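CCMAN5 (PDB 4AQ0) probably hydrolyses alpha-mannosidic linkages as a calcium-bound bacterial mannosidase of glycoside hydrolase family 92, and binds the inhibitor deoxymannojirimycin. Local coordinates at residues D94-P99 and G111-P116. Residues are numbered along the deposited sequence; the frame is centred on the assembly and turned at random.
Sequences DLLVVP and GTYAHP
Val98 lies across the face of the Tyr113 ring, a CH-pi contact in the N-terminal beta-sandwich domain of this family 92 enzyme and a worked example of joining two neighbouring sheets where the two segments have no backbone-to-backbone bond between them. Strand 96-100 borders its antiparallel sheet, and the end of a 3-10 segment, residues 111-113, leads into strand 115-116 of another sheet; with the nearest CA atoms, of Val98 and Tyr113, 6.5 Å apart, side chains and one backbone carbonyl do the joining. Val98 CG2 stands 3.7 Å from the centroid of the Tyr113 ring and 13° off its normal. The other branch, CG1, is anti to the backbone N (chi1 -180°) and reaches the near end of the ring, 3.6 Å from Tyr113 CD1, while also lying near the plane of the His115 imidazole at its edge. Farther along the phenol, Leu96 CD2 approaches obliquely, 3.9 Å from Tyr113 CE2. Tyr113 OH is hydrogen-bonded to Asp178 OD2 of strand 174-178. A leucine in place of Tyr113 would probably leave Val98 CG2 without its flat bearing surface and Asp178 without this hydroxyl partner. His115 continues the contact toward Pro99: ND1 bonds to Ile75 O of the adjoining strand 74-79 in its own sheet, while NE2 crosses to the other sheet in a weak, bent hydrogen bond to Pro99 O, 2.7 Å long with an N-H...O angle of 126°, the oxygen lying in the imidazole plane.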
ATOM      1  N   ASP A  94      11.870  13.411  -0.137  1.00 10.04           N
ATOM      2  CA  ASP A  94      12.322  14.715  -0.650  1.00 10.47           C
ATOM      3  C   ASP A  94      11.936  15.897   0.222  1.00 10.67           C
ATOM      4  O   ASP A  94      10.895  15.886   0.888  1.00 10.69           O
ATOM      5  CB  ASP A  94      11.749  14.996  -2.050  1.00 10.25           C
ATOM      6  CG  ASP A  94      12.059  13.905  -3.039  1.00 10.85           C
ATOM      7  OD1 ASP A  94      13.228  13.828  -3.470  1.00  9.20           O
ATOM      8  OD2 ASP A  94      11.128  13.130  -3.370  1.00  9.54           O
ATOM      9  N   LEU A  95      12.779  16.928   0.156  1.00 10.91           N
ATOM     10  CA  LEU A  95      12.544  18.231   0.773  1.00 11.33           C
ATOM     11  C   LEU A  95      12.581  18.146   2.301  1.00 11.24           C
ATOM     12  O   LEU A  95      11.537  18.117   2.976  1.00 11.10           O
ATOM     13  CB  LEU A  95      11.241  18.843   0.245  1.00 11.88           C
ATOM     14  CG  LEU A  95      11.169  20.360   0.025  1.00 13.78           C
ATOM     15  CD1 LEU A  95       9.998  20.694  -0.900  1.00 12.96           C
ATOM     16  CD2 LEU A  95      11.023  21.099   1.368  1.00 15.08           C
ATOM     17  N   LEU A  96      13.799  18.089   2.839  1.00 10.89           N
ATOM     18  CA  LEU A  96      13.989  17.952   4.282  1.00 10.73           C
ATOM     19  C   LEU A  96      14.113  19.313   4.947  1.00 11.04           C
ATOM     20  O   LEU A  96      15.002  20.091   4.619  1.00 11.23           O
ATOM     21  CB  LEU A  96      15.198  17.071   4.604  1.00 10.34           C
ATOM     22  CG  LEU A  96      15.600  16.939   6.077  1.00  9.33           C
ATOM     23  CD1 LEU A  96      14.606  16.075   6.884  1.00  7.58           C
ATOM     24  CD2 LEU A  96      17.009  16.378   6.156  1.00  8.83           C
ATOM     25  N   VAL A  97      13.199  19.591   5.872  1.00 11.05           N
ATOM     26  CA  VAL A  97      13.166  20.866   6.590  1.00 10.67           C
ATOM     27  C   VAL A  97      13.619  20.590   8.018  1.00 10.72           C
ATOM     28  O   VAL A  97      13.001  19.790   8.716  1.00  9.88           O
ATOM     29  CB  VAL A  97      11.740  21.495   6.567  1.00 10.84           C
ATOM     30  CG1 VAL A  97      11.621  22.674   7.565  1.00 10.23           C
ATOM     31  CG2 VAL A  97      11.373  21.943   5.147  1.00 10.35           C
ATOM     32  N   VAL A  98      14.720  21.228   8.422  1.00 11.07           N
ATOM     33  CA  VAL A  98      15.341  20.999   9.729  1.00 11.38           C
ATOM     34  C   VAL A  98      15.308  22.308  10.545  1.00 12.09           C
ATOM     35  O   VAL A  98      15.895  23.315  10.136  1.00 12.00           O
ATOM     36  CB  VAL A  98      16.815  20.490   9.601  1.00 11.75           C
ATOM     37  CG1 VAL A  98      17.453  20.245  10.977  1.00 10.22           C
ATOM     38  CG2 VAL A  98      16.902  19.203   8.754  1.00 10.95           C
ATOM     39  N   PRO A  99      14.625  22.292  11.703  1.00 12.34           N
ATOM     40  CA  PRO A  99      14.666  23.451  12.584  1.00 12.51           C
ATOM     41  C   PRO A  99      15.958  23.468  13.396  1.00 12.74           C
ATOM     42  O   PRO A  99      16.399  22.421  13.880  1.00 12.98           O
ATOM     43  CB  PRO A  99      13.457  23.238  13.493  1.00 12.47           C
ATOM     44  CG  PRO A  99      13.285  21.752  13.547  1.00 12.28           C
ATOM     45  CD  PRO A  99      13.764  21.215  12.234  1.00 12.30           C
ATOM     46  N   GLY A 111      24.838  15.211  10.099  1.00 14.59           N
ATOM     47  CA  GLY A 111      24.967  14.941  11.538  1.00 14.23           C
ATOM     48  C   GLY A 111      24.531  16.091  12.449  1.00 13.87           C
ATOM     49  O   GLY A 111      24.058  15.862  13.562  1.00 13.39           O
ATOM     50  N   THR A 112      24.679  17.328  11.968  1.00 13.44           N
ATOM     51  CA  THR A 112      24.346  18.520  12.750  1.00 13.27           C
ATOM     52  C   THR A 112      22.825  18.747  12.884  1.00 13.29           C
ATOM     53  O   THR A 112      22.375  19.594  13.665  1.00 13.27           O
ATOM     54  CB  THR A 112      25.014  19.796  12.155  1.00 13.36           C
ATOM     55  OG1 THR A 112      24.471  20.061  10.859  1.00 12.08           O
ATOM     56  CG2 THR A 112      26.539  19.623  12.051  1.00 13.43           C
ATOM     57  N   TYR A 113      22.047  17.997  12.109  1.00 12.78           N
ATOM     58  CA  TYR A 113      20.596  18.108  12.134  1.00 12.74           C
ATOM     59  C   TYR A 113      19.979  17.417  13.362  1.00 12.65           C
ATOM     60  O   TYR A 113      18.858  17.723  13.742  1.00 12.80           O
ATOM     61  CB  TYR A 113      19.985  17.463  10.886  1.00 12.54           C
ATOM     62  CG  TYR A 113      20.287  18.094   9.534  1.00 12.63           C
ATOM     63  CD1 TYR A 113      20.619  19.451   9.402  1.00 12.72           C
ATOM     64  CD2 TYR A 113      20.191  17.328   8.377  1.00 12.88           C
ATOM     65  CE1 TYR A 113      20.868  20.010   8.135  1.00 13.32           C
ATOM     66  CE2 TYR A 113      20.437  17.870   7.122  1.00 13.57           C
ATOM     67  CZ  TYR A 113      20.769  19.205   7.005  1.00 13.40           C
ATOM     68  OH  TYR A 113      20.998  19.712   5.743  1.00 15.07           O
ATOM     69  N   ALA A 114      20.711  16.481  13.962  1.00 12.51           N
ATOM     70  CA  ALA A 114      20.144  15.572  14.954  1.00 12.93           C
ATOM     71  C   ALA A 114      19.689  16.283  16.236  1.00 13.20           C
ATOM     72  O   ALA A 114      20.467  17.029  16.848  1.00 13.07           O
ATOM     73  CB  ALA A 114      21.140  14.450  15.270  1.00 12.54           C
ATOM     74  N   HIS A 115      18.423  16.065  16.604  1.00 13.35           N
ATOM     75  CA  HIS A 115      17.856  16.537  17.869  1.00 13.79           C
ATOM     76  C   HIS A 115      17.432  15.324  18.692  1.00 14.29           C
ATOM     77  O   HIS A 115      16.802  14.420  18.149  1.00 14.58           O
ATOM     78  CB  HIS A 115      16.581  17.370  17.670  1.00 13.78           C
ATOM     79  CG  HIS A 115      16.641  18.377  16.558  1.00 14.11           C
ATOM     80  ND1 HIS A 115      16.504  18.234  15.219  1.00 13.16           N
ATOM     81  CD2 HIS A 115      16.800  19.728  16.785  1.00 12.34           C
ATOM     82  CE1 HIS A 115      16.610  19.486  14.666  1.00 12.18           C
ATOM     83  NE2 HIS A 115      16.785  20.369  15.632  1.00 14.34           N
ATOM     84  N   PRO A 116      17.722  15.318  20.013  1.00 14.58           N
ATOM     85  CA  PRO A 116      17.104  14.310  20.888  1.00 14.68           C
ATOM     86  C   PRO A 116      15.574  14.446  20.905  1.00 14.87           C
ATOM     87  O   PRO A 116      15.048  15.552  20.843  1.00 14.79           O
ATOM     88  CB  PRO A 116      17.642  14.655  22.288  1.00 14.88           C
ATOM     89  CG  PRO A 116      18.757  15.662  22.071  1.00 15.22           C
ATOM     90  CD  PRO A 116      18.478  16.337  20.769  1.00 14.33           C
TER